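Local coordinates for contact-dependent inhibitor A (Escherichia coli NC101, PDB 5I4Q), which probably acts as the toxin of a contact-dependent growth inhibition system, arresting neighbouring bacteria unless a cognate immunity protein binds it, at residues Leu65-Glu68 and Glu73-Tyr76; Phe41-Glu46 and Gly84-Val89; Asp15-Asp20 and Ser27-Leu32. All coordinates share one frame; numbering follows the deposited sequence.

Contact 1. Residues Leu65-Glu68 and Glu73-Tyr76; sequences LRYE and EMIY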
ATOM      1  N   LEU A  65      -7.274 -13.165  35.683  1.00 48.39           N
ATOM      2  CA  LEU A  65      -7.056 -11.735  35.929  1.00 49.62           C
ATOM      3  C   LEU A  65      -6.609 -11.047  34.656  1.00 48.16           C
ATOM      4  O   LEU A  65      -6.032 -11.659  33.766  1.00 47.40           O
ATOM      5  CB  LEU A  65      -5.968 -11.530  36.990  1.00 51.56           C
ATOM      6  CG  LEU A  65      -6.177 -12.279  38.290  1.00 53.95           C
ATOM      7  CD1 LEU A  65      -4.855 -12.511  39.004  1.00 58.95           C
ATOM      8  CD2 LEU A  65      -7.156 -11.484  39.130  1.00 54.51           C
ATOM      9  N   ARG A  66      -6.848  -9.745  34.600  1.00 50.27           N
ATOM     10  CA  ARG A  66      -6.309  -8.935  33.545  1.00 48.29           C
ATOM     11  C   ARG A  66      -4.996  -8.275  33.959  1.00 48.66           C
ATOM     12  O   ARG A  66      -4.966  -7.534  34.920  1.00 47.70           O
ATOM     13  CB  ARG A  66      -7.288  -7.877  33.191  1.00 49.86           C
ATOM     14  CG  ARG A  66      -7.021  -7.184  31.873  1.00 51.26           C
ATOM     15  CD  ARG A  66      -7.627  -5.794  31.950  1.00 58.25           C
ATOM     16  NE  ARG A  66      -7.500  -5.064  30.690  1.00 66.20           N
ATOM     17  CZ  ARG A  66      -6.705  -4.010  30.475  1.00 68.89           C
ATOM     18  NH1 ARG A  66      -5.914  -3.516  31.437  1.00 72.01           N
ATOM     19  NH2 ARG A  66      -6.688  -3.454  29.267  1.00 66.25           N
ATOM     20  N   TYR A  67      -3.949  -8.518  33.161  1.00 44.46           N
ATOM     21  CA  TYR A  67      -2.641  -7.950  33.324  1.00 46.03           C
ATOM     22  C   TYR A  67      -2.352  -7.002  32.156  1.00 47.64           C
ATOM     23  O   TYR A  67      -2.620  -7.324  30.970  1.00 47.89           O
ATOM     24  CB  TYR A  67      -1.588  -9.048  33.261  1.00 46.72           C
ATOM     25  CG  TYR A  67      -1.466  -9.944  34.453  1.00 50.01           C
ATOM     26  CD1 TYR A  67      -2.537 -10.738  34.880  1.00 55.79           C
ATOM     27  CD2 TYR A  67      -0.249 -10.079  35.122  1.00 52.75           C
ATOM     28  CE1 TYR A  67      -2.397 -11.610  35.960  1.00 58.29           C
ATOM     29  CE2 TYR A  67      -0.108 -10.946  36.195  1.00 56.44           C
ATOM     30  CZ  TYR A  67      -1.190 -11.703  36.612  1.00 57.85           C
ATOM     31  OH  TYR A  67      -1.054 -12.543  37.677  1.00 62.38           O
ATOM     32  N   GLU A  68      -1.770  -5.855  32.462  1.00 44.48           N
ATOM     33  CA  GLU A  68      -1.432  -4.896  31.441  1.00 45.30           C
ATOM     34  C   GLU A  68      -0.016  -4.367  31.618  1.00 43.92           C
ATOM     35  O   GLU A  68       0.304  -3.801  32.647  1.00 46.64           O
ATOM     36  CB  GLU A  68      -2.399  -3.732  31.473  1.00 51.02           C
ATOM     37  CG  GLU A  68      -2.238  -2.806  30.256  1.00 58.90           C
ATOM     38  CD  GLU A  68      -3.357  -1.782  30.121  1.00 63.00           C
ATOM     39  OE1 GLU A  68      -4.295  -1.809  30.965  1.00 76.27           O
ATOM     40  OE2 GLU A  68      -3.294  -0.944  29.191  1.00 61.55           O
ATOM     41  N   GLU A  73      -2.064  -6.506  26.843  1.00 41.17           N
ATOM     42  CA  GLU A  73      -3.102  -6.842  27.793  1.00 41.77           C
ATOM     43  C   GLU A  73      -3.247  -8.313  27.665  1.00 41.35           C
ATOM     44  O   GLU A  73      -3.339  -8.879  26.546  1.00 44.29           O
ATOM     45  CB  GLU A  73      -4.479  -6.258  27.468  1.00 46.70           C
ATOM     46  CG  GLU A  73      -4.517  -4.745  27.322  1.00 55.37           C
ATOM     47  CD  GLU A  73      -5.809  -4.198  26.670  1.00 57.46           C
ATOM     48  OE1 GLU A  73      -6.728  -4.997  26.394  1.00 51.56           O
ATOM     49  OE2 GLU A  73      -5.886  -2.947  26.428  1.00 65.79           O
HETATM   50  N   MSE A  74      -3.365  -8.934  28.820  1.00 40.14           N
HETATM   51  CA  MSE A  74      -3.424 -10.363  28.896  1.00 42.90           C
HETATM   52  C   MSE A  74      -4.436 -10.781  29.943  1.00 42.08           C
HETATM   53  O   MSE A  74      -4.579 -10.153  31.008  1.00 40.99           O
HETATM   54  CB  MSE A  74      -2.032 -10.783  29.306  1.00 45.50           C
HETATM   55  CG  MSE A  74      -2.011 -12.179  29.821  1.00 51.71           C
HETATM   56 SE   MSE A  74      -0.144 -12.713  30.062  0.90 62.19          SE
HETATM   57  CE  MSE A  74       0.174 -12.286  31.968  1.00 59.47           C
ATOM     58  N   ILE A  75      -5.104 -11.883  29.652  1.00 39.34           N
ATOM     59  CA  ILE A  75      -6.025 -12.516  30.550  1.00 40.51           C
ATOM     60  C   ILE A  75      -5.332 -13.839  30.915  1.00 44.62           C
ATOM     61  O   ILE A  75      -5.086 -14.705  30.049  1.00 46.04           O
ATOM     62  CB  ILE A  75      -7.367 -12.761  29.847  1.00 41.37           C
ATOM     63  CG1 ILE A  75      -7.963 -11.440  29.300  1.00 40.75           C
ATOM     64  CG2 ILE A  75      -8.363 -13.512  30.739  1.00 42.07           C
ATOM     65  CD1 ILE A  75      -8.289 -10.378  30.332  1.00 39.69           C
ATOM     66  N   TYR A  76      -5.050 -13.989  32.204  1.00 51.86           N
ATOM     67  CA  TYR A  76      -4.084 -14.980  32.745  1.00 52.84           C
ATOM     68  C   TYR A  76      -4.533 -15.499  34.109  1.00 52.59           C
ATOM     69  O   TYR A  76      -5.053 -14.736  34.951  1.00 51.55           O
ATOM     70  CB  TYR A  76      -2.734 -14.320  32.928  1.00 52.11           C
ATOM     71  CG  TYR A  76      -1.653 -15.141  33.578  1.00 52.84           C
ATOM     72  CD1 TYR A  76      -1.030 -16.146  32.889  1.00 52.55           C
ATOM     73  CD2 TYR A  76      -1.231 -14.862  34.863  1.00 55.49           C
ATOM     74  CE1 TYR A  76      -0.010 -16.865  33.451  1.00 56.77           C
ATOM     75  CE2 TYR A  76      -0.214 -15.580  35.456  1.00 56.50           C
ATOM     76  CZ  TYR A  76       0.394 -16.582  34.748  1.00 57.53           C
ATOM     77  OH  TYR A  76       1.417 -17.290  35.306  1.00 57.81           O
TER

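Contact 2. Residues Phe41-Glu46 and Gly84-Val89; sequences FVQARE and GHIQPV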
ATOM      1  N   PHE A  41       4.820 -17.108  24.211  1.00 37.34           N
ATOM      2  CA  PHE A  41       5.439 -17.261  25.525  1.00 38.45           C
ATOM      3  C   PHE A  41       6.351 -16.114  25.818  1.00 38.69           C
ATOM      4  O   PHE A  41       6.391 -15.617  26.965  1.00 41.64           O
ATOM      5  CB  PHE A  41       6.196 -18.581  25.649  1.00 38.77           C
ATOM      6  CG  PHE A  41       5.289 -19.776  25.781  1.00 41.02           C
ATOM      7  CD1 PHE A  41       4.627 -20.031  26.974  1.00 41.72           C
ATOM      8  CD2 PHE A  41       5.124 -20.645  24.753  1.00 40.79           C
ATOM      9  CE1 PHE A  41       3.810 -21.128  27.115  1.00 43.09           C
ATOM     10  CE2 PHE A  41       4.333 -21.760  24.894  1.00 42.89           C
ATOM     11  CZ  PHE A  41       3.666 -21.997  26.069  1.00 43.04           C
ATOM     12  N   VAL A  42       7.102 -15.698  24.811  1.00 40.02           N
ATOM     13  CA  VAL A  42       7.926 -14.497  24.966  1.00 39.29           C
ATOM     14  C   VAL A  42       7.054 -13.259  25.267  1.00 37.67           C
ATOM     15  O   VAL A  42       7.333 -12.524  26.200  1.00 38.35           O
ATOM     16  CB  VAL A  42       8.776 -14.266  23.730  1.00 38.90           C
ATOM     17  CG1 VAL A  42       9.440 -12.902  23.822  1.00 39.48           C
ATOM     18  CG2 VAL A  42       9.797 -15.370  23.589  1.00 40.31           C
ATOM     19  N   GLN A  43       5.969 -13.061  24.517  1.00 36.42           N
ATOM     20  CA  GLN A  43       5.037 -11.942  24.809  1.00 35.43           C
ATOM     21  C   GLN A  43       4.530 -11.998  26.263  1.00 36.01           C
ATOM     22  O   GLN A  43       4.509 -10.983  26.985  1.00 34.75           O
ATOM     23  CB  GLN A  43       3.828 -11.950  23.880  1.00 36.98           C
ATOM     24  CG  GLN A  43       4.106 -11.785  22.379  1.00 38.85           C
ATOM     25  CD  GLN A  43       2.812 -11.913  21.559  1.00 41.17           C
ATOM     26  OE1 GLN A  43       1.789 -11.280  21.885  1.00 41.95           O
ATOM     27  NE2 GLN A  43       2.837 -12.734  20.503  1.00 39.94           N
ATOM     28  N   ALA A  44       4.077 -13.168  26.698  1.00 37.56           N
ATOM     29  CA  ALA A  44       3.435 -13.287  28.033  1.00 37.64           C
ATOM     30  C   ALA A  44       4.463 -13.050  29.142  1.00 38.41           C
ATOM     31  O   ALA A  44       4.183 -12.428  30.164  1.00 37.58           O
ATOM     32  CB  ALA A  44       2.805 -14.669  28.194  1.00 37.28           C
ATOM     33  N   ARG A  45       5.655 -13.562  28.942  1.00 40.75           N
ATOM     34  CA  ARG A  45       6.729 -13.297  29.879  1.00 44.72           C
ATOM     35  C   ARG A  45       7.049 -11.813  29.972  1.00 43.24           C
ATOM     36  O   ARG A  45       7.241 -11.270  31.077  1.00 43.90           O
ATOM     37  CB  ARG A  45       7.979 -14.082  29.502  1.00 49.40           C
ATOM     38  CG  ARG A  45       9.165 -13.877  30.454  1.00 51.37           C
ATOM     39  CD  ARG A  45      10.262 -14.905  30.180  1.00 55.48           C
ATOM     40  NE  ARG A  45      10.879 -14.652  28.898  1.00 58.38           N
ATOM     41  CZ  ARG A  45      11.760 -15.451  28.304  1.00 65.19           C
ATOM     42  NH1 ARG A  45      12.160 -16.579  28.899  1.00 64.97           N
ATOM     43  NH2 ARG A  45      12.249 -15.115  27.103  1.00 65.64           N
ATOM     44  N   GLU A  46       7.081 -11.138  28.838  1.00 41.16           N
ATOM     45  CA  GLU A  46       7.272  -9.684  28.880  1.00 41.70           C
ATOM     46  C   GLU A  46       6.215  -9.047  29.759  1.00 40.44           C
ATOM     47  O   GLU A  46       6.510  -8.168  30.565  1.00 38.29           O
ATOM     48  CB  GLU A  46       7.244  -9.035  27.484  1.00 42.29           C
ATOM     49  CG  GLU A  46       8.480  -9.326  26.632  1.00 47.01           C
ATOM     50  CD  GLU A  46       9.796  -8.982  27.346  1.00 49.70           C
ATOM     51  OE1 GLU A  46      10.047  -7.807  27.584  1.00 55.88           O
ATOM     52  OE2 GLU A  46      10.569  -9.875  27.705  1.00 53.06           O
ATOM     53  N   GLY A  84      -5.098 -17.003  28.728  1.00 50.18           N
ATOM     54  CA  GLY A  84      -6.349 -17.251  27.971  1.00 51.86           C
ATOM     55  C   GLY A  84      -6.516 -16.326  26.762  1.00 50.35           C
ATOM     56  O   GLY A  84      -7.202 -16.663  25.786  1.00 50.15           O
ATOM     57  N   HIS A  85      -5.909 -15.145  26.867  1.00 48.74           N
ATOM     58  CA  HIS A  85      -5.944 -14.150  25.826  1.00 48.67           C
ATOM     59  C   HIS A  85      -4.847 -13.095  26.023  1.00 48.60           C
ATOM     60  O   HIS A  85      -4.621 -12.636  27.130  1.00 48.29           O
ATOM     61  CB  HIS A  85      -7.290 -13.476  25.806  1.00 50.04           C
ATOM     62  CG  HIS A  85      -7.430 -12.462  24.719  1.00 51.77           C
ATOM     63  ND1 HIS A  85      -7.461 -11.107  24.964  1.00 51.25           N
ATOM     64  CD2 HIS A  85      -7.569 -12.615  23.379  1.00 53.71           C
ATOM     65  CE1 HIS A  85      -7.591 -10.465  23.817  1.00 53.21           C
ATOM     66  NE2 HIS A  85      -7.661 -11.361  22.843  1.00 54.22           N
ATOM     67  N   ILE A  86      -4.205 -12.707  24.926  1.00 44.49           N
ATOM     68  CA  ILE A  86      -3.187 -11.697  24.924  1.00 43.88           C
ATOM     69  C   ILE A  86      -3.257 -10.941  23.565  1.00 44.75           C
ATOM     70  O   ILE A  86      -3.409 -11.554  22.534  1.00 43.63           O
ATOM     71  CB  ILE A  86      -1.806 -12.327  25.155  1.00 42.84           C
ATOM     72  CG1 ILE A  86      -0.719 -11.269  25.237  1.00 42.46           C
ATOM     73  CG2 ILE A  86      -1.491 -13.338  24.093  1.00 43.49           C
ATOM     74  CD1 ILE A  86       0.493 -11.706  26.057  1.00 43.18           C
ATOM     75  N   GLN A  87      -3.201  -9.608  23.615  1.00 43.93           N
ATOM     76  CA  GLN A  87      -3.197  -8.738  22.430  1.00 43.37           C
ATOM     77  C   GLN A  87      -2.567  -7.380  22.780  1.00 42.41           C
ATOM     78  O   GLN A  87      -2.464  -7.044  23.986  1.00 38.95           O
ATOM     79  CB  GLN A  87      -4.609  -8.531  21.908  1.00 43.03           C
ATOM     80  CG  GLN A  87      -5.462  -7.569  22.694  1.00 46.01           C
ATOM     81  CD  GLN A  87      -6.758  -7.173  21.950  1.00 47.75           C
ATOM     82  OE1 GLN A  87      -6.775  -6.902  20.734  1.00 50.91           O
ATOM     83  NE2 GLN A  87      -7.803  -7.083  22.685  1.00 46.43           N
ATOM     84  N   PRO A  88      -2.159  -6.594  21.752  1.00 41.61           N
ATOM     85  CA  PRO A  88      -1.630  -5.238  22.036  1.00 45.80           C
ATOM     86  C   PRO A  88      -2.692  -4.336  22.639  1.00 45.79           C
ATOM     87  O   PRO A  88      -3.872  -4.584  22.453  1.00 52.88           O
ATOM     88  CB  PRO A  88      -1.145  -4.751  20.646  1.00 45.82           C
ATOM     89  CG  PRO A  88      -0.858  -6.032  19.896  1.00 43.99           C
ATOM     90  CD  PRO A  88      -1.998  -6.919  20.327  1.00 43.51           C
ATOM     91  N   VAL A  89      -2.318  -3.344  23.413  1.00 47.84           N
ATOM     92  CA  VAL A  89      -3.346  -2.462  23.991  1.00 52.60           C
ATOM     93  C   VAL A  89      -4.043  -1.676  22.902  1.00 54.81           C
ATOM     94  O   VAL A  89      -3.512  -1.528  21.806  1.00 56.16           O
ATOM     95  CB  VAL A  89      -2.777  -1.475  25.025  1.00 57.63           C
ATOM     96  CG1 VAL A  89      -2.230  -2.236  26.229  1.00 58.59           C
ATOM     97  CG2 VAL A  89      -1.700  -0.560  24.416  1.00 59.05           C
TER
HETATM   98  O   HOH W   1      -0.714 -10.849  20.878  1.00 40.16           O

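Contact 3. Residues Asp15-Asp20 and Ser27-Leu32; sequences DFYTVD and SYYEKL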
ATOM      1  N   ASP A  15      -3.692 -31.036  24.520  1.00 69.83           N
ATOM      2  CA  ASP A  15      -4.599 -29.911  24.803  1.00 66.89           C
ATOM      3  C   ASP A  15      -3.897 -28.590  25.006  1.00 58.36           C
ATOM      4  O   ASP A  15      -4.491 -27.569  24.788  1.00 57.08           O
ATOM      5  CB  ASP A  15      -5.383 -30.145  26.096  1.00 71.50           C
ATOM      6  CG  ASP A  15      -6.157 -31.447  26.100  1.00 76.87           C
ATOM      7  OD1 ASP A  15      -7.046 -31.615  25.252  1.00 74.30           O
ATOM      8  OD2 ASP A  15      -5.890 -32.292  26.988  1.00 80.30           O
ATOM      9  N   PHE A  16      -2.685 -28.612  25.541  1.00 55.28           N
ATOM     10  CA  PHE A  16      -1.975 -27.396  25.928  1.00 53.64           C
ATOM     11  C   PHE A  16      -0.515 -27.460  25.560  1.00 52.97           C
ATOM     12  O   PHE A  16       0.073 -28.530  25.522  1.00 56.48           O
ATOM     13  CB  PHE A  16      -2.025 -27.143  27.439  1.00 54.81           C
ATOM     14  CG  PHE A  16      -3.390 -26.883  27.966  1.00 54.47           C
ATOM     15  CD1 PHE A  16      -3.975 -25.644  27.819  1.00 57.73           C
ATOM     16  CD2 PHE A  16      -4.091 -27.874  28.620  1.00 60.03           C
ATOM     17  CE1 PHE A  16      -5.249 -25.393  28.308  1.00 63.42           C
ATOM     18  CE2 PHE A  16      -5.369 -27.637  29.121  1.00 63.18           C
ATOM     19  CZ  PHE A  16      -5.956 -26.396  28.965  1.00 62.24           C
ATOM     20  N   TYR A  17       0.064 -26.289  25.309  1.00 49.98           N
ATOM     21  CA  TYR A  17       1.485 -26.162  25.217  1.00 50.06           C
ATOM     22  C   TYR A  17       1.939 -25.479  26.510  1.00 50.72           C
ATOM     23  O   TYR A  17       1.352 -24.463  26.926  1.00 47.91           O
ATOM     24  CB  TYR A  17       1.894 -25.309  23.976  1.00 49.78           C
ATOM     25  CG  TYR A  17       1.665 -25.942  22.611  1.00 46.78           C
ATOM     26  CD1 TYR A  17       2.542 -26.898  22.106  1.00 50.83           C
ATOM     27  CD2 TYR A  17       0.558 -25.584  21.826  1.00 46.11           C
ATOM     28  CE1 TYR A  17       2.338 -27.467  20.845  1.00 52.71           C
ATOM     29  CE2 TYR A  17       0.327 -26.162  20.600  1.00 48.89           C
ATOM     30  CZ  TYR A  17       1.223 -27.090  20.098  1.00 51.46           C
ATOM     31  OH  TYR A  17       0.979 -27.628  18.858  1.00 56.88           O
ATOM     32  N   THR A  18       3.013 -25.989  27.111  1.00 51.20           N
ATOM     33  CA  THR A  18       3.398 -25.555  28.431  1.00 54.88           C
ATOM     34  C   THR A  18       4.885 -25.381  28.489  1.00 53.43           C
ATOM     35  O   THR A  18       5.611 -26.160  27.879  1.00 55.15           O
ATOM     36  CB  THR A  18       2.963 -26.601  29.519  1.00 61.07           C
ATOM     37  OG1 THR A  18       3.603 -27.842  29.247  1.00 69.74           O
ATOM     38  CG2 THR A  18       1.463 -26.904  29.508  1.00 60.64           C
ATOM     39  N   VAL A  19       5.332 -24.370  29.231  1.00 53.55           N
ATOM     40  CA  VAL A  19       6.761 -24.137  29.491  1.00 54.31           C
ATOM     41  C   VAL A  19       6.914 -22.992  30.502  1.00 56.88           C
ATOM     42  O   VAL A  19       6.135 -22.018  30.436  1.00 51.02           O
ATOM     43  CB  VAL A  19       7.527 -23.808  28.197  1.00 54.43           C
ATOM     44  CG1 VAL A  19       7.030 -22.517  27.612  1.00 53.26           C
ATOM     45  CG2 VAL A  19       9.038 -23.699  28.425  1.00 56.70           C
ATOM     46  N   ASP A  20       7.891 -23.123  31.428  1.00 61.17           N
ATOM     47  CA  ASP A  20       8.238 -22.070  32.422  1.00 64.47           C
ATOM     48  C   ASP A  20       7.034 -21.672  33.288  1.00 62.91           C
ATOM     49  O   ASP A  20       6.863 -20.506  33.683  1.00 63.66           O
ATOM     50  CB  ASP A  20       8.766 -20.833  31.683  1.00 71.15           C
ATOM     51  CG  ASP A  20       9.779 -20.001  32.488  1.00 77.52           C
ATOM     52  OD1 ASP A  20      10.384 -20.503  33.466  1.00 84.93           O
ATOM     53  OD2 ASP A  20       9.991 -18.822  32.102  1.00 77.30           O
ATOM     54  N   SER A  27      -5.137 -24.564  20.291  1.00 44.93           N
ATOM     55  CA  SER A  27      -5.605 -23.812  19.139  1.00 46.98           C
ATOM     56  C   SER A  27      -5.220 -22.352  19.317  1.00 42.60           C
ATOM     57  O   SER A  27      -4.838 -21.717  18.349  1.00 41.58           O
ATOM     58  CB  SER A  27      -7.116 -23.972  18.922  1.00 49.31           C
ATOM     59  OG  SER A  27      -7.798 -23.459  20.051  1.00 55.90           O
ATOM     60  N   TYR A  28      -5.273 -21.826  20.542  1.00 40.00           N
ATOM     61  CA  TYR A  28      -4.959 -20.411  20.700  1.00 39.33           C
ATOM     62  C   TYR A  28      -3.481 -20.177  20.360  1.00 39.12           C
ATOM     63  O   TYR A  28      -3.146 -19.269  19.596  1.00 38.57           O
ATOM     64  CB  TYR A  28      -5.333 -19.874  22.082  1.00 38.65           C
ATOM     65  CG  TYR A  28      -5.248 -18.384  22.183  1.00 35.75           C
ATOM     66  CD1 TYR A  28      -5.879 -17.560  21.240  1.00 38.37           C
ATOM     67  CD2 TYR A  28      -4.588 -17.787  23.222  1.00 35.83           C
ATOM     68  CE1 TYR A  28      -5.801 -16.171  21.310  1.00 39.55           C
ATOM     69  CE2 TYR A  28      -4.479 -16.402  23.309  1.00 38.15           C
ATOM     70  CZ  TYR A  28      -5.088 -15.590  22.368  1.00 40.87           C
ATOM     71  OH  TYR A  28      -4.966 -14.221  22.482  1.00 44.34           O
ATOM     72  N   TYR A  29      -2.627 -21.085  20.824  1.00 38.09           N
ATOM     73  CA  TYR A  29      -1.211 -21.014  20.525  1.00 37.96           C
ATOM     74  C   TYR A  29      -0.956 -20.957  19.021  1.00 37.90           C
ATOM     75  O   TYR A  29      -0.216 -20.100  18.534  1.00 36.56           O
ATOM     76  CB  TYR A  29      -0.476 -22.206  21.139  1.00 37.85           C
ATOM     77  CG  TYR A  29       1.021 -22.168  20.933  1.00 37.29           C
ATOM     78  CD1 TYR A  29       1.821 -21.370  21.705  1.00 37.02           C
ATOM     79  CD2 TYR A  29       1.626 -22.955  19.970  1.00 40.05           C
ATOM     80  CE1 TYR A  29       3.198 -21.340  21.532  1.00 37.13           C
ATOM     81  CE2 TYR A  29       3.023 -22.946  19.797  1.00 41.95           C
ATOM     82  CZ  TYR A  29       3.808 -22.156  20.588  1.00 38.39           C
ATOM     83  OH  TYR A  29       5.204 -22.136  20.407  1.00 41.62           O
ATOM     84  N   GLU A  30      -1.595 -21.837  18.292  1.00 38.27           N
ATOM     85  CA  GLU A  30      -1.339 -21.921  16.855  1.00 41.13           C
ATOM     86  C   GLU A  30      -1.899 -20.718  16.125  1.00 40.65           C
ATOM     87  O   GLU A  30      -1.319 -20.251  15.118  1.00 40.61           O
ATOM     88  CB  GLU A  30      -1.898 -23.255  16.320  1.00 42.25           C
ATOM     89  CG  GLU A  30      -1.099 -24.392  16.940  1.00 47.97           C
ATOM     90  CD  GLU A  30      -1.635 -25.804  16.670  1.00 56.79           C
ATOM     91  OE1 GLU A  30      -2.679 -25.928  16.023  1.00 58.27           O
ATOM     92  OE2 GLU A  30      -0.992 -26.790  17.132  1.00 61.56           O
ATOM     93  N   LYS A  31      -3.012 -20.206  16.651  1.00 40.30           N
ATOM     94  CA  LYS A  31      -3.694 -19.077  16.042  1.00 40.11           C
ATOM     95  C   LYS A  31      -2.805 -17.841  16.092  1.00 37.28           C
ATOM     96  O   LYS A  31      -2.721 -17.115  15.156  1.00 36.16           O
ATOM     97  CB  LYS A  31      -4.979 -18.789  16.794  1.00 42.50           C
ATOM     98  CG  LYS A  31      -5.887 -17.767  16.117  1.00 46.74           C
ATOM     99  CD  LYS A  31      -7.005 -17.314  17.074  1.00 49.92           C
ATOM    100  CE  LYS A  31      -7.781 -16.170  16.450  1.00 55.99           C
ATOM    101  NZ  LYS A  31      -9.103 -15.874  17.058  1.00 62.98           N
ATOM    102  N   LEU A  32      -2.150 -17.620  17.223  1.00 35.83           N
ATOM    103  CA  LEU A  32      -1.289 -16.474  17.395  1.00 36.27           C
ATOM    104  C   LEU A  32      -0.146 -16.487  16.410  1.00 35.36           C
ATOM    105  O   LEU A  32       0.021 -15.555  15.670  1.00 37.61           O
ATOM    106  CB  LEU A  32      -0.821 -16.434  18.835  1.00 37.41           C
ATOM    107  CG  LEU A  32      -1.859 -15.966  19.866  1.00 37.23           C
ATOM    108  CD1 LEU A  32      -1.280 -16.126  21.247  1.00 40.34           C
ATOM    109  CD2 LEU A  32      -2.233 -14.519  19.756  1.00 37.41           C
TER

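Contact 1. Residues Leu65-Glu68 and Glu73-Tyr76
Leu65-Glu68 and Glu73-Tyr76 pair as the two arms of an antiparallel beta hairpin, the central pair of strands in a four-stranded sheet. Four backbone hydrogen bonds zip them together: Leu65 and Tyr76 exchange two as one hydrogen-bonded pair, and Tyr67 and Met74 exchange two as the next, with Tyr67 N lying 2.8 Å from Met74 O. The strands run at 151° to each other. On the face that carries Tyr67, the side chains pack beneath helix 40-48, where Tyr67 and Met74 both touch Val47 and Leu48. Met74, a selenomethionine, bends at its last torsion (chi3 94°) and sets its methyl CE over the Tyr67 ring in a CH-pi contact, 4.1 Å from the ring centroid. Tyr76 presents its edge to the same ring face, a T-shaped pair with planes at 86°. The opposite face carries Arg66, Glu68 and Glu73 together with Ile75, and is turned to the immunity protein, Contact-dependent inhibitor I. There Arg66 reaches along the sheet into a salt-bridge network with Glu68 and Glu73, although its modelled guanidinium lies too near its partners for the separations to be trusted. Glu73 OE1 bonds to Tyr81 OH of the immunity protein, which also packs on Arg66. Against the aliphatic stem of the arginine, Ile75 CD1 rests 3.8 Å from Arg66 CG.

Contact 2. Residues Phe41-Glu46 and Gly84-Val89
Ile86, on the strand of the four-stranded sheet that is outermost within the chain, drives its CD1 methyl against the backbone of helix 40-48, and this small buried contact, 116 Å² in all, hangs largely on that one group. CD1 sits against the helix backbone at Ala44, 3.9 Å from Ala44 CA and 4.0 Å from Gln43 CB; Ala44 CB itself is 4.3 Å from Ile86 CD1. With CG1 of Ile86 anti to the backbone N (chi1 -177°), the chain extends and CD1 reaches the helix. This is the tight half of the contact, and it is wholly apolar.

The looser half is polar and needs a water molecule to span it. No direct hydrogen bond joins the two segments; instead a water donates to Gln43 OE1 at 2.7 Å and, by a longer bond, to Ile86 O at 3.2 Å. The other end of the Gln43 amide is held separately, its NE2 bonded to Pro38 O, which together with the water fixes which way round the amide lies. On the strand, Ile86 N-H donates to the hydroxyl oxygen of Tyr28 on helix 26-34, so the N-H and carbonyl of Ile86 both have partners, the carbonyl taking the water and a weak bond from Arg37 NH2.

Just before Ile86, Gly84 and His85 both face Ile75 in a classic beta bulge. Helix 40-48 packs between the two sheets: Ala44 also touches Met74 of strand 72-77 and Met22 of strand 22-25, while Leu32 of helix 26-34 closes on Ile86.

Contact 3. Residues Asp15-Asp20 and Ser27-Leu32
Tyr17 meets helix 26-34 through two neighbouring residues, giving its ring to Tyr29 and its hydroxyl to Glu30. The two rings approach obliquely, with planes 39° apart and centroids separated by 4.5 Å, and the closest atoms are Tyr17 CD2 and Tyr29 CD2 at 3.4 Å. Tyr29 CE2 lies above the centre of the Tyr17 ring. Tyr17 OH donates to Glu30 OE2 over 2.8 Å, and OE2 accepts with its anti lone pair, directed away from the other carboxylate oxygen. Glu30 extends fully beyond CG (chi2 172°), which carries OE2 to the hydroxyl edge of the Tyr17 ring, in the ring plane, with the carboxylate turned 52° from it.

A second shell surrounds these three side chains and probably helps to position them. Lys26 forms a salt bridge with Glu30 OE1, Phe12 stacks on Tyr17, and Trp33 makes an edge-to-face pair with Tyr29. The hydroxyl of Tyr29 bonds to an acidic side chain and to the backbone of another protein in the complex.

Glu30 therefore has each oxygen committed to a different partner, and the nearby lysine and phenol probably favour its charged form. One aromatic contact and one charge-assisted bond thus join strand 16-19 to the helix.

Contacts 1 and 2 share the four-stranded sheet: their centres are 8 Å apart, and strands 72-77 and 82-88 join them through Ile75 O and Gly84 N, 2.7 Å apart, and through Ile75 N and His85 O. Contact 3 belongs to the three-stranded sheet, 12 Å by centres from contact 2. Helix 40-48, one side of contact 2, also reaches that sheet through Phe41, whose CZ packs on Tyr17 O and whose CD1 packs on Val19 CG1, both at 3.5 Å; Tyr28 adds a second touch. Contacts 1 and 3 lie on opposite sides of the chain's centre, nearest atoms about 7 Å apart. The immunity protein reaches all three segment pairs, and a further protein reaches contacts 2 and 3.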